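Local coordinates for Ras-related protein Rab-7L1 (Homo sapiens, PDB 6HH2) that binds guanine nucleotides as a Rab-family small GTPase, regulates vesicle trafficking around the trans-Golgi network, and recruits the kinase LRRK2 to the Golgi complex while stimulating its activity, at residues H9-L14 and E58-Q63; L79-A84 and D110-L115. The protein carries 4 engineered substitutions. All blocks are in the same frame, centred on the assembly; numbering follows the deposited sequence. Where two conformers were deposited one is given.

Overall arrangement
Both contacts belong to the Ras-like GTPase fold and lie about 15 Å apart, centre to centre. Contact 1 joins two neighbouring parallel strands of the central sheet, 8-17 and 58-66; contact 2 packs the turn after helix 78-81 against the end of helix 96-112. They meet at K12, whose NZ, reaching from strand 8-17, lies 2.8 Å from R82 O, a probable hydrogen bond that ties the sheet to the turn of contact 2. L14 CD2 also packs 3.5 Å from Y80 O. Contact 2 is away from the nucleotide site; in contact 1 the side chain of R61 still stays about 8 Å from that of Y39, which binds GTP in a structure of this protein.

Contact 1 (H9-L14 and E58-Q63); sequences HLFKVL and EIVRLQ
H9 NE2 gives its hydrogen to E58 OE2 at 2.8 Å, a side-chain bond between two neighbouring parallel strands, 8-17 and 58-66, of the central sheet of the Ras-like fold. It reaches the anti side of the oxygen from 31° out of the carboxylate plane, and that plane is turned 67° from the imidazole. Along the backbones, H9 to K12 pair in parallel with V60 to Q63. H9 N gives to I59 O, and H9 O takes R61 N at 2.8 Å. F11 repeats the pattern, its N giving to R61 O and its O taking Q63 N at 2.9 Å. V13 N gives to Q63 O at 2.8 Å, and the pairing runs on to W65.

F11 and L62 share one face of the sheet with H9 and V60. The F11 ring presents its edge to both aliphatic neighbours: L62 CD2 lies in the ring plane near CD2, and V60 CG1 is 4.0 Å from that same F11 CD2. Helix 165-178 covers this face, with M176 and M177 against F11. On the other face, L10 CD1 rests against the aliphatic part of R61, 3.7 Å from R61 CG, and also touches Q63 CG. L10 gets there with its CG turned anti to the backbone N (chi1 175°), which lays the branch beside its own carbonyl.

Farther out, the polar ends are held by outside partners. R61 NH1 makes a salt bridge with D8, Q63 OE1 accepts from W65 NE1, and the extended K12 chain carries NZ to the carbonyls of R82 and Y80. E58 has a second partner, which probably helps to fix the carboxylate beside the histidine: its OE1 is hydrogen-bonded to S55 OG.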
ATOM      1  N   HIS A   9       6.052  16.056   7.211  1.00 27.45           N
ATOM      2  CA  HIS A   9       6.283  14.643   7.477  1.00 27.90           C
ATOM      3  C   HIS A   9       6.157  13.935   6.147  1.00 27.53           C
ATOM      4  O   HIS A   9       5.065  13.870   5.595  1.00 29.22           O
ATOM      5  CB  HIS A   9       5.226  14.097   8.443  1.00 28.95           C
ATOM      6  CG  HIS A   9       5.161  14.858   9.744  1.00 30.23           C
ATOM      7  ND1 HIS A   9       5.949  14.529  10.824  1.00 36.21           N
ATOM      8  CD2 HIS A   9       4.427  15.933  10.127  1.00 31.98           C
ATOM      9  CE1 HIS A   9       5.710  15.369  11.819  1.00 37.54           C
ATOM     10  NE2 HIS A   9       4.805  16.248  11.417  1.00 37.70           N
ATOM     11  N   LEU A  10       7.256  13.373   5.651  1.00 26.00           N
ATOM     12  CA  LEU A  10       7.282  12.738   4.344  1.00 25.25           C
ATOM     13  C   LEU A  10       7.341  11.231   4.525  1.00 23.34           C
ATOM     14  O   LEU A  10       8.222  10.722   5.244  1.00 27.90           O
ATOM     15  CB  LEU A  10       8.520  13.213   3.581  1.00 27.26           C
ATOM     16  CG  LEU A  10       8.729  12.525   2.237  1.00 28.30           C
ATOM     17  CD1 LEU A  10       7.638  12.847   1.195  1.00 28.42           C
ATOM     18  CD2 LEU A  10      10.104  12.946   1.714  1.00 34.57           C
ATOM     19  N   PHE A  11       6.400  10.516   3.893  1.00 20.44           N
ATOM     20  CA  PHE A  11       6.327   9.059   3.975  1.00 20.46           C
ATOM     21  C   PHE A  11       6.301   8.449   2.579  1.00 22.63           C
ATOM     22  O   PHE A  11       5.431   8.777   1.772  1.00 21.78           O
ATOM     23  CB  PHE A  11       5.087   8.584   4.761  1.00 21.86           C
ATOM     24  CG  PHE A  11       5.041   9.097   6.173  1.00 22.68           C
ATOM     25  CD1 PHE A  11       6.048   8.773   7.099  1.00 24.49           C
ATOM     26  CD2 PHE A  11       4.010   9.947   6.552  1.00 24.24           C
ATOM     27  CE1 PHE A  11       5.956   9.251   8.412  1.00 24.96           C
ATOM     28  CE2 PHE A  11       3.947  10.423   7.869  1.00 22.05           C
ATOM     29  CZ  PHE A  11       4.941  10.094   8.761  1.00 24.96           C
ATOM     30  N   LYS A  12       7.204   7.512   2.321  1.00 21.44           N
ATOM     31  CA  LYS A  12       7.202   6.734   1.079  1.00 19.96           C
ATOM     32  C   LYS A  12       6.452   5.442   1.343  1.00 19.03           C
ATOM     33  O   LYS A  12       6.792   4.685   2.271  1.00 19.99           O
ATOM     34  CB  LYS A  12       8.662   6.477   0.677  1.00 21.07           C
ATOM     35  CG  LYS A  12       8.843   5.401  -0.424  1.00 19.76           C
ATOM     36  CD  LYS A  12      10.264   5.393  -0.964  1.00 19.78           C
ATOM     37  CE  LYS A  12      10.328   4.248  -2.014  1.00 20.98           C
ATOM     38  NZ  LYS A  12      11.710   4.201  -2.622  1.00 20.76           N
ATOM     39  N   VAL A  13       5.381   5.214   0.590  1.00 18.66           N
ATOM     40  CA  VAL A  13       4.492   4.068   0.805  1.00 19.46           C
ATOM     41  C   VAL A  13       4.586   3.187  -0.441  1.00 18.92           C
ATOM     42  O   VAL A  13       4.357   3.660  -1.566  1.00 19.51           O
ATOM     43  CB  VAL A  13       3.047   4.548   1.002  1.00 18.82           C
ATOM     44  CG1 VAL A  13       2.123   3.342   1.129  1.00 20.17           C
ATOM     45  CG2 VAL A  13       2.991   5.465   2.258  1.00 23.30           C
ATOM     46  N   LEU A  14       4.914   1.917  -0.244  1.00 18.03           N
ATOM     47  CA  LEU A  14       4.987   0.959  -1.368  1.00 18.27           C
ATOM     48  C   LEU A  14       3.630   0.328  -1.587  1.00 19.02           C
ATOM     49  O   LEU A  14       3.013  -0.153  -0.630  1.00 22.98           O
ATOM     50  CB  LEU A  14       5.992  -0.140  -1.022  1.00 17.24           C
ATOM     51  CG  LEU A  14       7.330   0.378  -0.550  1.00 18.32           C
ATOM     52  CD1 LEU A  14       8.272  -0.801  -0.254  1.00 21.35           C
ATOM     53  CD2 LEU A  14       7.943   1.310  -1.634  1.00 20.07           C
ATOM     54  N   GLU A  58       1.714  21.682  10.474  1.00 35.16           N
ATOM     55  CA  GLU A  58       2.322  20.483   9.906  1.00 30.55           C
ATOM     56  C   GLU A  58       1.535  19.982   8.708  1.00 28.61           C
ATOM     57  O   GLU A  58       0.303  19.964   8.726  1.00 29.16           O
ATOM     58  CB  GLU A  58       2.265  19.321  10.879  1.00 31.83           C
ATOM     59  CG  GLU A  58       2.949  19.618  12.217  1.00 37.91           C
ATOM     60  CD  GLU A  58       2.587  18.554  13.229  1.00 43.51           C
ATOM     61  OE1 GLU A  58       1.498  18.618  13.852  1.00 44.32           O
ATOM     62  OE2 GLU A  58       3.358  17.605  13.362  1.00 40.93           O
ATOM     63  N   ILE A  59       2.254  19.489   7.706  1.00 27.70           N
ATOM     64  CA  ILE A  59       1.609  18.737   6.649  1.00 27.25           C
ATOM     65  C   ILE A  59       2.211  17.329   6.620  1.00 25.36           C
ATOM     66  O   ILE A  59       3.314  17.081   7.133  1.00 27.49           O
ATOM     67  CB  ILE A  59       1.744  19.425   5.280  1.00 28.51           C
ATOM     68  CG1 ILE A  59       3.210  19.559   4.904  1.00 36.11           C
ATOM     69  CG2 ILE A  59       1.005  20.783   5.238  1.00 28.73           C
ATOM     70  CD1 ILE A  59       3.405  19.791   3.410  1.00 39.02           C
ATOM     71  N   VAL A  60       1.448  16.398   6.048  1.00 23.43           N
ATOM     72  CA  VAL A  60       1.887  15.034   5.725  1.00 22.46           C
ATOM     73  C   VAL A  60       1.932  14.917   4.212  1.00 23.04           C
ATOM     74  O   VAL A  60       0.968  15.287   3.529  1.00 22.62           O
ATOM     75  CB  VAL A  60       0.890  14.011   6.284  1.00 24.60           C
ATOM     76  CG1 VAL A  60       1.156  12.621   5.683  1.00 26.82           C
ATOM     77  CG2 VAL A  60       1.003  13.969   7.824  1.00 25.47           C
ATOM     78  N   ARG A  61       3.053  14.437   3.689  1.00 22.43           N
ATOM     79  CA  ARG A  61       3.235  14.261   2.251  1.00 21.17           C
ATOM     80  C   ARG A  61       3.500  12.776   2.018  1.00 21.93           C
ATOM     81  O   ARG A  61       4.404  12.197   2.644  1.00 23.86           O
ATOM     82  CB  ARG A  61       4.402  15.123   1.768  1.00 23.28           C
ATOM     83  CG  ARG A  61       4.762  14.931   0.298  1.00 28.87           C
ATOM     84  CD  ARG A  61       5.851  15.919  -0.182  1.00 36.50           C
ATOM     85  NE  ARG A  61       5.322  17.275  -0.269  1.00 42.60           N
ATOM     86  CZ  ARG A  61       5.583  18.253   0.594  1.00 47.47           C
ATOM     87  NH1 ARG A  61       6.396  18.046   1.622  1.00 47.39           N
ATOM     88  NH2 ARG A  61       5.042  19.453   0.410  1.00 45.20           N
ATOM     89  N   LEU A  62       2.684  12.139   1.180  1.00 19.86           N
ATOM     90  CA  LEU A  62       2.871  10.723   0.873  1.00 20.33           C
ATOM     91  C   LEU A  62       3.377  10.584  -0.556  1.00 21.86           C
ATOM     92  O   LEU A  62       2.809  11.175  -1.476  1.00 23.24           O
ATOM     93  CB  LEU A  62       1.564   9.959   0.926  1.00 23.19           C
ATOM     94  CG  LEU A  62       0.757  10.060   2.187  1.00 29.38           C
ATOM     95  CD1 LEU A  62      -0.455   9.125   2.004  1.00 32.59           C
ATOM     96  CD2 LEU A  62       1.629   9.655   3.365  1.00 26.07           C
ATOM     97  N   GLN A  63       4.442   9.812  -0.751  1.00 19.73           N
ATOM     98  CA  GLN A  63       4.850   9.307  -2.064  1.00 18.99           C
ATOM     99  C   GLN A  63       4.275   7.914  -2.217  1.00 20.11           C
ATOM    100  O   GLN A  63       4.586   7.007  -1.425  1.00 21.76           O
ATOM    101  CB  GLN A  63       6.372   9.219  -2.166  1.00 20.86           C
ATOM    102  CG  GLN A  63       7.088  10.542  -2.018  1.00 21.60           C
ATOM    103  CD  GLN A  63       8.592  10.398  -2.153  1.00 25.70           C
ATOM    104  OE1 GLN A  63       9.094   9.259  -2.226  1.00 27.02           O
ATOM    105  NE2 GLN A  63       9.317  11.507  -2.177  1.00 26.82           N
TER

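Contact 2 (L79-A84 and D110-L115); sequences LYYRDA and DSKLTL
The ring of Y81 takes K112 CB squarely over one face, a CH-pi contact in which CB stands 3.7 Å from the ring centroid and 10° off the normal. Here the last turn of helix 78-81 and the type II turn running from Y81 to A84 pack against the C-terminal end of helix 96-112, two helix ends beside the central sheet of the Ras-like fold. Y81 CG sits between its backbone N and carbonyl carbon (chi1 65°), a crowded rotamer that swings the ring toward the second segment, where the lysine chain crosses it at about a right angle. K112 CD continues over the rim of the ring to 3.8 Å from Y81 CE2.

The tightest packing is at L113. One of its methyls, CD2, presses on A84 CB at 3.5 Å and also touches Y81 O, while the other, CD1, lies 3.9 Å from D83 N. L113 and A84 are buried, with V121 packed on the leucine and L14 of strand 8-17 against A84.

The contact is looser at the exposed residues K112, D83 and T114. The K112 chain bends at chi2 and chi4, and in the conformer given its NZ leaves the ring and turns back to S111 OG and to a salt bridge with D108. Two waters bridge the segments. One lies 2.8 Å from Y81 OH and donates to K112 O; the other donates to both A84 O, at 2.6 Å, and T114 O.

Direct side-chain contact is thus mainly apolar, with no direct polar bond between the segments and water bridging the backbone and hydroxyl oxygens, while the charge of K112 is probably balanced within its own helix.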
ATOM      1  N   LEU A  79      15.982   0.393  -5.770  1.00 24.31           N
ATOM      2  CA  LEU A  79      15.497   1.768  -5.974  1.00 23.61           C
ATOM      3  C   LEU A  79      14.016   1.890  -5.604  1.00 25.53           C
ATOM      4  O   LEU A  79      13.572   2.914  -5.058  1.00 26.70           O
ATOM      5  CB  LEU A  79      15.724   2.199  -7.426  1.00 25.94           C
ATOM      6  CG  LEU A  79      17.173   2.416  -7.794  1.00 30.68           C
ATOM      7  CD1 LEU A  79      17.264   2.899  -9.271  1.00 34.29           C
ATOM      8  CD2 LEU A  79      17.806   3.448  -6.847  1.00 33.21           C
ATOM      9  N   TYR A  80      13.225   0.846  -5.870  1.00 23.29           N
ATOM     10  CA  TYR A  80      11.824   0.858  -5.501  1.00 21.91           C
ATOM     11  C   TYR A  80      11.634   0.857  -3.981  1.00 21.54           C
ATOM     12  O   TYR A  80      10.877   1.687  -3.446  1.00 22.23           O
ATOM     13  CB  TYR A  80      11.142  -0.358  -6.160  1.00 21.87           C
ATOM     14  CG  TYR A  80       9.698  -0.412  -5.771  1.00 19.72           C
ATOM     15  CD1 TYR A  80       8.734   0.385  -6.391  1.00 21.59           C
ATOM     16  CD2 TYR A  80       9.279  -1.268  -4.732  1.00 19.78           C
ATOM     17  CE1 TYR A  80       7.407   0.342  -6.011  1.00 20.16           C
ATOM     18  CE2 TYR A  80       7.969  -1.315  -4.326  1.00 19.16           C
ATOM     19  CZ  TYR A  80       7.026  -0.520  -4.982  1.00 18.86           C
ATOM     20  OH  TYR A  80       5.735  -0.592  -4.554  1.00 18.20           O
ATOM     21  N   TYR A  81      12.239  -0.119  -3.265  1.00 20.73           N
ATOM     22  CA  TYR A  81      11.838  -0.258  -1.848  1.00 21.37           C
ATOM     23  C   TYR A  81      12.591   0.674  -0.904  1.00 23.55           C
ATOM     24  O   TYR A  81      12.102   0.906   0.207  1.00 22.77           O
ATOM     25  CB  TYR A  81      11.959  -1.735  -1.353  1.00 21.59           C
ATOM     26  CG  TYR A  81      13.363  -2.328  -1.305  1.00 20.81           C
ATOM     27  CD1 TYR A  81      14.332  -1.880  -0.399  1.00 21.49           C
ATOM     28  CD2 TYR A  81      13.757  -3.328  -2.217  1.00 20.73           C
ATOM     29  CE1 TYR A  81      15.625  -2.404  -0.386  1.00 23.15           C
ATOM     30  CE2 TYR A  81      15.008  -3.878  -2.164  1.00 22.93           C
ATOM     31  CZ  TYR A  81      15.990  -3.410  -1.290  1.00 23.62           C
ATOM     32  OH  TYR A  81      17.260  -3.927  -1.257  1.00 26.00           O
ATOM     33  N   ARG A  82      13.715   1.258  -1.292  1.00 23.93           N
ATOM     34  CA  ARG A  82      14.596   1.901  -0.324  1.00 22.18           C
ATOM     35  C   ARG A  82      13.877   3.050   0.372  1.00 22.73           C
ATOM     36  O   ARG A  82      13.095   3.788  -0.231  1.00 23.03           O
ATOM     37  CB  ARG A  82      15.895   2.387  -0.978  1.00 26.33           C
ATOM     38  CG  ARG A  82      15.726   3.438  -2.063  1.00 25.70           C
ATOM     39  CD  ARG A  82      17.127   3.820  -2.627  1.00 28.03           C
ATOM     40  NE  ARG A  82      17.007   4.967  -3.521  1.00 29.26           N
ATOM     41  CZ  ARG A  82      18.046   5.586  -4.074  1.00 32.90           C
ATOM     42  NH1 ARG A  82      19.276   5.184  -3.802  1.00 35.49           N
ATOM     43  NH2 ARG A  82      17.823   6.619  -4.890  1.00 38.05           N
ATOM     44  N   ASP A  83      14.085   3.121   1.691  1.00 22.48           N
ATOM     45  CA  ASP A  83      13.624   4.240   2.530  1.00 22.91           C
ATOM     46  C   ASP A  83      12.109   4.304   2.703  1.00 24.10           C
ATOM     47  O   ASP A  83      11.571   5.338   3.106  1.00 25.28           O
ATOM     48  CB  ASP A  83      14.170   5.580   2.025  1.00 27.13           C
ATOM     49  CG  ASP A  83      15.678   5.587   1.926  1.00 33.22           C
ATOM     50  OD1 ASP A  83      16.330   5.246   2.936  1.00 37.27           O
ATOM     51  OD2 ASP A  83      16.234   5.880   0.829  1.00 35.97           O
ATOM     52  N   ALA A  84      11.388   3.240   2.397  1.00 20.36           N
ATOM     53  CA  ALA A  84       9.935   3.252   2.561  1.00 21.13           C
ATOM     54  C   ALA A  84       9.567   3.202   4.039  1.00 20.03           C
ATOM     55  O   ALA A  84      10.287   2.644   4.868  1.00 23.00           O
ATOM     56  CB  ALA A  84       9.284   2.053   1.881  1.00 23.95           C
ATOM     57  N   ASP A 110      10.115  -7.895   4.345  1.00 22.54           N
ATOM     58  CA  ASP A 110      10.851  -8.022   5.591  1.00 25.57           C
ATOM     59  C   ASP A 110      12.293  -8.452   5.396  1.00 25.84           C
ATOM     60  O   ASP A 110      13.121  -8.184   6.273  1.00 30.46           O
ATOM     61  CB  ASP A 110      10.124  -8.962   6.526  1.00 26.77           C
ATOM     62  CG  ASP A 110       8.744  -8.417   6.906  1.00 29.42           C
ATOM     63  OD1 ASP A 110       8.531  -7.161   6.871  1.00 30.48           O
ATOM     64  OD2 ASP A 110       7.891  -9.275   7.157  1.00 31.45           O
ATOM     65  N   SER A 111      12.613  -9.090   4.262  1.00 24.93           N
ATOM     66  CA  SER A 111      14.002  -9.433   3.967  1.00 27.68           C
ATOM     67  C   SER A 111      14.820  -8.235   3.515  1.00 26.56           C
ATOM     68  O   SER A 111      16.060  -8.294   3.612  1.00 30.72           O
ATOM     69  CB  SER A 111      14.071 -10.521   2.893  1.00 30.25           C
ATOM     70  OG  SER A 111      13.822 -10.031   1.568  1.00 31.52           O
ATOM     71  N   LYS A 112      14.162  -7.162   3.040  1.00 28.00           N
ATOM     72  CA  LYS A 112      14.832  -6.053   2.368  0.50 29.43           C
ATOM     73  C   LYS A 112      14.876  -4.761   3.168  1.00 31.60           C
ATOM     74  O   LYS A 112      15.774  -3.943   2.932  1.00 35.61           O
ATOM     75  CB  LYS A 112      14.170  -5.744   1.008  0.50 26.35           C
ATOM     76  CG  LYS A 112      14.184  -6.933  -0.019  0.50 25.33           C
ATOM     77  CD  LYS A 112      15.596  -7.244  -0.496  0.50 22.68           C
ATOM     78  CE  LYS A 112      15.587  -8.216  -1.688  0.50 25.78           C
ATOM     79  NZ  LYS A 112      15.093  -9.597  -1.384  0.50 26.59           N
ATOM     80  N   LEU A 113      13.950  -4.556   4.082  1.00 26.86           N
ATOM     81  CA  LEU A 113      13.721  -3.219   4.606  1.00 30.14           C
ATOM     82  C   LEU A 113      13.257  -3.288   6.055  1.00 29.52           C
ATOM     83  O   LEU A 113      12.407  -4.107   6.410  1.00 29.76           O
ATOM     84  CB  LEU A 113      12.636  -2.548   3.751  1.00 32.82           C
ATOM     85  CG  LEU A 113      12.183  -1.116   3.998  1.00 34.99           C
ATOM     86  CD1 LEU A 113      13.311  -0.145   3.698  1.00 40.01           C
ATOM     87  CD2 LEU A 113      10.894  -0.799   3.204  1.00 34.82           C
ATOM     88  N   THR A 114      13.843  -2.423   6.871  1.00 29.50           N
ATOM     89  CA  THR A 114      13.307  -2.106   8.186  1.00 27.91           C
ATOM     90  C   THR A 114      13.143  -0.594   8.312  1.00 32.29           C
ATOM     91  O   THR A 114      13.586   0.181   7.469  1.00 34.82           O
ATOM     92  CB  THR A 114      14.218  -2.616   9.323  1.00 33.48           C
ATOM     93  OG1 THR A 114      15.456  -1.915   9.278  1.00 36.88           O
ATOM     94  CG2 THR A 114      14.464  -4.120   9.199  1.00 34.64           C
ATOM     95  N   LEU A 115      12.462  -0.169   9.375  1.00 26.48           N
ATOM     96  CA  LEU A 115      12.515   1.221   9.764  1.00 31.05           C
ATOM     97  C   LEU A 115      13.921   1.575  10.257  1.00 33.37           C
ATOM     98  O   LEU A 115      14.725   0.691  10.555  1.00 34.61           O
ATOM     99  CB  LEU A 115      11.519   1.453  10.887  1.00 29.29           C
ATOM    100  CG  LEU A 115      10.067   1.221  10.399  1.00 30.61           C
ATOM    101  CD1 LEU A 115       9.141   1.318  11.593  1.00 31.74           C
ATOM    102  CD2 LEU A 115       9.655   2.150   9.262  1.00 31.51           C
TER
HETATM  103  O   HOH W   1      18.045  -4.722   1.307  1.00 38.19           O
HETATM  104  O   HOH W   2      12.573   2.491   6.165  1.00 37.42           O